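Side-chain contacts in putative glutathione-regulated potassium-efflux system protein KefB (Vibrio parahaemolyticus RIMD 2210633, PDB 3C85), which binds AMP through its Rossmann-type TrkA-N domain, the part crystallised here, and as a whole membrane protein probably acts as a monovalent cation:proton antiporter: residues A[57-61]-A[62-66]; A[77-81]-A[82-86]; A[138-141]-A[142-146]. All blocks are in the same frame, centred on the assembly; numbering follows the deposited sequence.

Interaction 1 (A[57-61]-A[62-66]); sequences ELRAR and YGKIS
L58 and Y62 meet one turn apart at the C-terminal end of helix 49-62, where a Rossmann-type domain turns its chain through G63 into strand 66-70. The tight side is backbone and apolar: Y62 N donates to L58 O at 2.8 Å, while L58 CD2 comes within 4.1 Å of Y62 CD2. C172 of the second subunit also packs on L58, and F179 of that subunit meets the Y62 ring edge-to-face. R61, at the exposed side, has CG anti to the backbone N (chi1 -174°), which helps carry it over one face of this ring, 3.7 Å from the centroid and 17° off the normal, a CH-pi contact. The looser, polar side belongs to R59 and K64, which run alongside each other. R59 NH1 and K64 NZ are 3.4 Å apart, two donors of like charge; N85 OD1 holds K64 NZ, and G83 O and Y55 OH weakly hold R59 NH1, acceptors that may help the cations tolerate each other. G63, with positive phi, ends the helix: its N donates to R59 O at 2.9 Å. In return, R59 CA points its hydrogen at G63 O, 3.4 Å away and almost straight at 177°.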
loop_
_atom_site.group_PDB
_atom_site.type_symbol
_atom_site.label_atom_id
_atom_site.label_comp_id
_atom_site.label_asym_id
_atom_site.label_seq_id
_atom_site.Cartn_x
_atom_site.Cartn_y
_atom_site.Cartn_z
ATOM N N GLU A 57 -9.599 1.688 -7.481
ATOM C CA GLU A 57 -10.344 1.115 -6.354
ATOM C C GLU A 57 -11.698 1.829 -6.092
ATOM O O GLU A 57 -12.731 1.182 -5.902
ATOM C CB GLU A 57 -9.451 1.113 -5.115
ATOM C CG GLU A 57 -10.120 0.615 -3.844
ATOM C CD GLU A 57 -10.368 -0.877 -3.874
ATOM O OE1 GLU A 57 -9.688 -1.604 -4.644
ATOM O OE2 GLU A 57 -11.243 -1.328 -3.122
ATOM N N LEU A 58 -11.696 3.151 -6.104
ATOM C CA LEU A 58 -12.955 3.915 -6.066
ATOM C C LEU A 58 -13.847 3.643 -7.280
ATOM O O LEU A 58 -15.072 3.525 -7.127
ATOM C CB LEU A 58 -12.680 5.431 -5.971
ATOM C CG LEU A 58 -11.962 5.921 -4.707
ATOM C CD1 LEU A 58 -11.424 7.347 -4.853
ATOM C CD2 LEU A 58 -12.890 5.783 -3.485
ATOM N N ARG A 59 -13.273 3.592 -8.488
ATOM C CA ARG A 59 -14.101 3.303 -9.673
ATOM C C ARG A 59 -14.823 1.948 -9.531
ATOM O O ARG A 59 -15.990 1.818 -9.881
ATOM C CB ARG A 59 -13.290 3.343 -10.967
ATOM C CG ARG A 59 -14.127 2.984 -12.211
ATOM C CD ARG A 59 -13.283 2.769 -13.465
ATOM N NE ARG A 59 -12.726 4.019 -14.010
ATOM C CZ ARG A 59 -13.258 4.764 -14.986
ATOM N NH1 ARG A 59 -12.618 5.872 -15.375
ATOM N NH2 ARG A 59 -14.415 4.422 -15.587
ATOM N N ALA A 60 -14.120 0.948 -8.998
ATOM C CA ALA A 60 -14.694 -0.381 -8.782
ATOM C C ALA A 60 -15.893 -0.382 -7.824
ATOM O O ALA A 60 -16.834 -1.138 -8.018
ATOM C CB ALA A 60 -13.603 -1.325 -8.268
ATOM N N ARG A 61 -15.841 0.445 -6.776
ATOM C CA ARG A 61 -16.888 0.480 -5.734
ATOM C C ARG A 61 -18.012 1.476 -6.065
ATOM O O ARG A 61 -19.211 1.177 -5.877
ATOM C CB ARG A 61 -16.264 0.799 -4.361
ATOM C CG ARG A 61 -17.217 0.738 -3.144
ATOM C CD ARG A 61 -16.572 0.019 -1.944
ATOM N NE ARG A 61 -16.756 -1.436 -2.030
ATOM C CZ ARG A 61 -16.202 -2.331 -1.215
ATOM N NH1 ARG A 61 -15.411 -1.948 -0.216
ATOM N NH2 ARG A 61 -16.443 -3.624 -1.402
ATOM N N TYR A 62 -17.623 2.634 -6.597
ATOM C CA TYR A 62 -18.552 3.755 -6.779
ATOM C C TYR A 62 -18.784 4.240 -8.216
ATOM O O TYR A 62 -19.590 5.135 -8.426
ATOM C CB TYR A 62 -18.061 4.940 -5.950
ATOM C CG TYR A 62 -17.949 4.646 -4.482
ATOM C CD1 TYR A 62 -19.091 4.552 -3.677
ATOM C CD2 TYR A 62 -16.702 4.462 -3.886
ATOM C CE1 TYR A 62 -18.989 4.298 -2.316
ATOM C CE2 TYR A 62 -16.589 4.187 -2.525
ATOM C CZ TYR A 62 -17.742 4.112 -1.745
ATOM O OH TYR A 62 -17.644 3.845 -0.389
ATOM N N GLY A 63 -18.069 3.698 -9.193
ATOM C CA GLY A 63 -18.205 4.171 -10.569
ATOM C C GLY A 63 -17.374 5.422 -10.807
ATOM O O GLY A 63 -16.448 5.713 -10.055
ATOM N N LYS A 64 -17.725 6.185 -11.822
ATOM C CA LYS A 64 -16.875 7.258 -12.327
ATOM C C LYS A 64 -17.023 8.583 -11.517
ATOM O O LYS A 64 -17.592 9.573 -11.996
ATOM C CB LYS A 64 -17.233 7.455 -13.807
ATOM C CG LYS A 64 -16.514 8.554 -14.582
ATOM C CD LYS A 64 -15.270 8.012 -15.281
ATOM C CE LYS A 64 -15.165 8.598 -16.663
ATOM N NZ LYS A 64 -13.959 8.203 -17.411
ATOM N N ILE A 65 -16.468 8.601 -10.315
ATOM C CA ILE A 65 -16.709 9.689 -9.362
ATOM C C ILE A 65 -15.493 10.565 -9.127
ATOM O O ILE A 65 -15.572 11.549 -8.343
ATOM C CB ILE A 65 -17.166 9.140 -8.007
ATOM C CG1 ILE A 65 -16.139 8.159 -7.420
ATOM C CG2 ILE A 65 -18.512 8.463 -8.162
ATOM C CD1 ILE A 65 -16.292 7.960 -5.875
ATOM N N SER A 66 -14.380 10.209 -9.781
ATOM C CA SER A 66 -13.111 10.887 -9.498
ATOM C C SER A 66 -12.566 11.709 -10.653
ATOM O O SER A 66 -12.804 11.376 -11.810
ATOM C CB SER A 66 -12.022 9.877 -9.091
ATOM O OG SER A 66 -12.385 9.084 -7.968
#

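Interaction 2 (A[77-81]-A[82-86]); sequences QQHRS and EGRNV
The H79 ring receives R84 NH1 at its edge, near its plane, with the guanidinium turned almost perpendicular to it (89°). That bond, R84 NH1 to H79 ND1 at 3.0 Å, is weak. V86 CG2 approaches H79 obliquely, 3.6 Å from CB. The R84 guanidinium has E82 OE1 at its own edge, a 2.7 Å salt bridge from NH1 to the anti lone pair of OE1. The R80 guanidinium carries Q77 CA over one face and V86 O at its edge, reached by NH1 at 2.9 Å; a bend at chi3 (-61°) turns this group toward that carbonyl. The amide of Q78 is tilted 68° from the E82 carboxylate and gives NE2 to OE2 at 2.5 Å, short enough that the exact length is doubtful. The backbone behind these contacts is a Schellman motif that closes helix 73-81: G83 has positive phi, R84 N donates to H79 O at 3.0 Å and G83 N to R80 O at 2.9 Å. Chemically, E82 OE2 takes the amide and OE1 the guanidinium, whose NE is also salt-bridged to D56. H79 accepts weakly at ND1; mainly its NE2 bond to M47 O suggests a proton on NE2.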
loop_
_atom_site.group_PDB
_atom_site.type_symbol
_atom_site.label_atom_id
_atom_site.label_comp_id
_atom_site.label_asym_id
_atom_site.label_seq_id
_atom_site.Cartn_x
_atom_site.Cartn_y
_atom_site.Cartn_z
ATOM N N GLN A 77 -2.148 12.264 -20.410
ATOM C CA GLN A 77 -2.639 11.755 -21.697
ATOM C C GLN A 77 -2.752 10.225 -21.698
ATOM O O GLN A 77 -3.745 9.658 -22.188
ATOM C CB GLN A 77 -1.699 12.217 -22.824
ATOM C CG GLN A 77 -2.263 12.063 -24.229
ATOM C CD GLN A 77 -1.185 12.186 -25.298
ATOM O OE1 GLN A 77 0.014 12.154 -24.993
ATOM N NE2 GLN A 77 -1.601 12.285 -26.561
ATOM N N GLN A 78 -1.733 9.547 -21.164
ATOM C CA GLN A 78 -1.790 8.082 -21.089
ATOM C C GLN A 78 -2.996 7.638 -20.238
ATOM O O GLN A 78 -3.756 6.787 -20.676
ATOM C CB GLN A 78 -0.449 7.501 -20.614
ATOM C CG GLN A 78 -0.402 5.991 -20.473
ATOM C CD GLN A 78 -0.642 5.244 -21.774
ATOM O OE1 GLN A 78 -0.220 5.689 -22.858
ATOM N NE2 GLN A 78 -1.318 4.090 -21.679
ATOM N N HIS A 79 -3.215 8.262 -19.069
ATOM C CA HIS A 79 -4.431 7.984 -18.287
ATOM C C HIS A 79 -5.732 8.194 -19.066
ATOM O O HIS A 79 -6.653 7.356 -18.987
ATOM C CB HIS A 79 -4.479 8.853 -17.029
ATOM C CG HIS A 79 -3.624 8.348 -15.918
ATOM N ND1 HIS A 79 -3.760 7.081 -15.394
ATOM C CD2 HIS A 79 -2.664 8.962 -15.182
ATOM C CE1 HIS A 79 -2.892 6.917 -14.412
ATOM N NE2 HIS A 79 -2.227 8.050 -14.250
ATOM N N ARG A 80 -5.825 9.306 -19.803
ATOM C CA ARG A 80 -7.027 9.532 -20.636
ATOM C C ARG A 80 -7.203 8.460 -21.748
ATOM O O ARG A 80 -8.328 8.008 -21.982
ATOM C CB ARG A 80 -7.058 10.956 -21.207
ATOM C CG ARG A 80 -7.213 12.038 -20.150
ATOM C CD ARG A 80 -7.379 13.428 -20.782
ATOM N NE ARG A 80 -6.225 13.836 -21.587
ATOM C CZ ARG A 80 -5.196 14.546 -21.129
ATOM N NH1 ARG A 80 -5.138 14.907 -19.848
ATOM N NH2 ARG A 80 -4.208 14.880 -21.955
ATOM N N SER A 81 -6.110 7.989 -22.360
ATOM C CA SER A 81 -6.216 6.931 -23.384
ATOM C C SER A 81 -6.707 5.628 -22.765
ATOM O O SER A 81 -7.283 4.799 -23.472
ATOM C CB SER A 81 -4.883 6.686 -24.115
ATOM O OG SER A 81 -4.012 5.936 -23.271
ATOM N N GLU A 82 -6.499 5.481 -21.448
ATOM C CA GLU A 82 -6.968 4.333 -20.676
ATOM C C GLU A 82 -8.388 4.540 -20.078
ATOM O O GLU A 82 -8.880 3.684 -19.362
ATOM C CB GLU A 82 -5.939 3.935 -19.591
ATOM C CG GLU A 82 -4.638 3.342 -20.156
ATOM C CD GLU A 82 -3.461 3.247 -19.148
ATOM O OE1 GLU A 82 -3.629 3.363 -17.916
ATOM O OE2 GLU A 82 -2.333 3.051 -19.604
ATOM N N GLY A 83 -9.042 5.654 -20.383
ATOM C CA GLY A 83 -10.429 5.875 -19.947
ATOM C C GLY A 83 -10.584 6.632 -18.629
ATOM O O GLY A 83 -11.716 6.885 -18.186
ATOM N N ARG A 84 -9.466 7.016 -18.003
ATOM C CA ARG A 84 -9.507 7.724 -16.718
ATOM C C ARG A 84 -9.688 9.252 -16.910
ATOM O O ARG A 84 -9.162 9.819 -17.864
ATOM C CB ARG A 84 -8.242 7.448 -15.917
ATOM C CG ARG A 84 -8.051 6.000 -15.487
ATOM C CD ARG A 84 -6.932 5.909 -14.439
ATOM N NE ARG A 84 -6.631 4.510 -14.186
ATOM C CZ ARG A 84 -5.737 3.807 -14.871
ATOM N NH1 ARG A 84 -5.024 4.382 -15.826
ATOM N NH2 ARG A 84 -5.555 2.520 -14.597
ATOM N N ASN A 85 -10.472 9.896 -16.036
ATOM C CA ASN A 85 -10.623 11.363 -16.104
ATOM C C ASN A 85 -9.460 11.984 -15.379
ATOM O O ASN A 85 -9.471 12.095 -14.145
ATOM C CB ASN A 85 -11.950 11.872 -15.524
ATOM C CG ASN A 85 -13.149 11.525 -16.398
ATOM O OD1 ASN A 85 -13.009 10.909 -17.455
ATOM N ND2 ASN A 85 -14.336 11.903 -15.945
ATOM N N VAL A 86 -8.445 12.362 -16.146
ATOM C CA VAL A 86 -7.242 12.944 -15.577
ATOM C C VAL A 86 -6.863 14.177 -16.395
ATOM O O VAL A 86 -6.853 14.134 -17.621
ATOM C CB VAL A 86 -6.058 11.924 -15.533
ATOM C CG1 VAL A 86 -4.769 12.607 -15.009
ATOM C CG2 VAL A 86 -6.425 10.770 -14.612
HETATM O O HOH W 1 -10.450 10.011 -20.626
#

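Interaction 3 (A[138-141]-A[142-146]); sequences IAEY and PDQLE
Y141 leads into P142 where strand 134-139 gives way to helix 142-151, and the peptide bond between them brings the proline CD to 3.5 Å from Y141 CB. Y141 is the N-cap, so P142 takes the first position of the helix, where its lack of an N-H costs no helical bond. R49 of the second subunit packs against both residues. D143 follows with its carboxylate turned back: OD1 comes to 3.5 Å from Y141 CB, because CG sits between the backbone N and the carbonyl carbon (chi1 57°).

Q144 carries most of the polar contact. Its side chain, extended beyond CG, runs back over the start of the helix until OE1 accepts the N-H of E140 at 2.9 Å. The donor lies almost in line with the amide C=O, at 172°, although the bond is bent at the hydrogen. The same oxygen takes a weaker bond from Y141 N at 3.2 Å, so one side-chain acceptor serves two successive backbone donors. The amide lies alongside the Y141 ring, their planes 55° apart, with OE1 3.7 Å from Y141 CD2. At the other end of the amide, NE2 donates to a water at 2.9 Å, and that water donates to E140 OE1. E140 OE2 is hydrogen-bonded to Y160 OH, so the two carboxylate oxygens have separate partners.

L145 comes last, and its N donates to Y141 O at 3.1 Å, an i to i+4 bond back to the carbonyl of the N-cap residue. Its CD2 reaches 3.6 Å from A139 CB, and A156 and N158 also touch this leucine, which is thus laid on the ends of strands 134-139 and 155-158. This is the strand-to-helix turn of the beta-alpha-beta unit that those strands form with helix 142-151 in the parallel Rossmann-type sheet.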
loop_
_atom_site.group_PDB
_atom_site.type_symbol
_atom_site.label_atom_id
_atom_site.label_comp_id
_atom_site.label_asym_id
_atom_site.label_seq_id
_atom_site.Cartn_x
_atom_site.Cartn_y
_atom_site.Cartn_z
ATOM N N ILE A 138 -1.558 10.488 2.325
ATOM C CA ILE A 138 -0.763 9.301 2.486
ATOM C C ILE A 138 0.664 9.751 2.490
ATOM O O ILE A 138 1.011 10.620 1.780
ATOM C CB ILE A 138 -1.040 8.279 1.374
ATOM C CG1 ILE A 138 -0.594 6.878 1.744
ATOM C CG2 ILE A 138 -0.512 8.732 0.065
ATOM C CD1 ILE A 138 -1.182 5.853 0.905
ATOM N N ALA A 139 1.470 9.163 3.350
ATOM C CA ALA A 139 2.853 9.517 3.458
ATOM C C ALA A 139 3.745 8.365 3.953
ATOM O O ALA A 139 3.286 7.312 4.205
ATOM C CB ALA A 139 3.009 10.708 4.323
ATOM N N GLU A 140 5.022 8.638 4.077
ATOM C CA GLU A 140 6.008 7.629 4.397
ATOM C C GLU A 140 6.252 7.302 5.866
ATOM O O GLU A 140 6.552 6.204 6.208
ATOM C CB GLU A 140 7.327 7.992 3.759
ATOM C CG GLU A 140 7.350 7.843 2.322
ATOM C CD GLU A 140 8.738 7.824 1.806
ATOM O OE1 GLU A 140 9.373 8.859 1.784
ATOM O OE2 GLU A 140 9.214 6.747 1.493
ATOM N N TYR A 141 6.153 8.324 6.691
ATOM C CA TYR A 141 6.618 8.301 8.053
ATOM C C TYR A 141 5.609 8.899 9.021
ATOM O O TYR A 141 4.896 9.790 8.671
ATOM C CB TYR A 141 7.926 9.063 8.179
ATOM C CG TYR A 141 9.065 8.558 7.328
ATOM C CD1 TYR A 141 9.668 7.356 7.595
ATOM C CD2 TYR A 141 9.551 9.294 6.300
ATOM C CE1 TYR A 141 10.731 6.905 6.827
ATOM C CE2 TYR A 141 10.587 8.862 5.540
ATOM C CZ TYR A 141 11.181 7.668 5.798
ATOM O OH TYR A 141 12.230 7.230 5.030
ATOM N N PRO A 142 5.600 8.389 10.242
ATOM C CA PRO A 142 4.652 8.903 11.238
ATOM C C PRO A 142 4.733 10.432 11.402
ATOM O O PRO A 142 3.687 11.060 11.474
ATOM C CB PRO A 142 5.096 8.212 12.527
ATOM C CG PRO A 142 5.640 6.877 12.047
ATOM C CD PRO A 142 6.379 7.248 10.757
ATOM N N ASP A 143 5.932 11.033 11.395
ATOM C CA ASP A 143 5.976 12.501 11.575
ATOM C C ASP A 143 5.268 13.258 10.444
ATOM O O ASP A 143 4.574 14.266 10.674
ATOM C CB ASP A 143 7.373 13.091 11.939
ATOM C CG ASP A 143 8.462 12.770 10.948
ATOM O OD1 ASP A 143 8.182 12.161 9.878
ATOM O OD2 ASP A 143 9.648 13.099 11.277
ATOM N N GLN A 144 5.411 12.757 9.230
ATOM C CA GLN A 144 4.717 13.329 8.087
ATOM C C GLN A 144 3.199 13.195 8.261
ATOM O O GLN A 144 2.443 14.132 7.974
ATOM C CB GLN A 144 5.180 12.640 6.816
ATOM C CG GLN A 144 6.653 12.938 6.386
ATOM C CD GLN A 144 7.067 12.088 5.189
ATOM O OE1 GLN A 144 6.512 11.022 4.961
ATOM N NE2 GLN A 144 8.032 12.571 4.414
ATOM N N LEU A 145 2.747 12.044 8.737
ATOM C CA LEU A 145 1.307 11.800 8.855
ATOM C C LEU A 145 0.710 12.671 9.951
ATOM O O LEU A 145 -0.340 13.292 9.753
ATOM C CB LEU A 145 1.034 10.322 9.152
ATOM C CG LEU A 145 1.230 9.304 7.983
ATOM C CD1 LEU A 145 0.638 7.963 8.437
ATOM C CD2 LEU A 145 0.548 9.765 6.732
ATOM N N GLU A 146 1.393 12.705 11.099
ATOM C CA GLU A 146 1.001 13.580 12.214
ATOM C C GLU A 146 0.976 15.036 11.772
ATOM O O GLU A 146 0.038 15.759 12.067
ATOM C CB GLU A 146 1.935 13.398 13.414
ATOM C CG GLU A 146 1.435 14.104 14.661
ATOM C CD GLU A 146 2.285 13.797 15.834
ATOM O OE1 GLU A 146 3.328 14.476 15.985
ATOM O OE2 GLU A 146 1.922 12.880 16.613
HETATM O O HOH W 2 8.312 11.471 1.738
#

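In the fold
Interactions 1 and 2 are helix ends that lead into neighbouring parallel strands, 66-70 and 86-88. Their centres are about 14 Å apart, and the hydrogen bond from K64 NZ to N85 OD1, at 2.9 Å, links them directly. Interaction 3 is a helix start on the opposite side of the chain's centre from both, about 26 Å from interaction 1 and about 29 Å from interaction 2 between centres. Interactions 1 and 3 both touch the second subunit, whereas interaction 2 does not. Interaction 2 lies closest to the AMP-binding residues, although no AMP is bound to this chain: the side chains of V86 and E70 are about 4 Å apart, those of H79 and R72 about 5 Å. In interaction 3, the Q144 side chain is about 8 Å from that of H115.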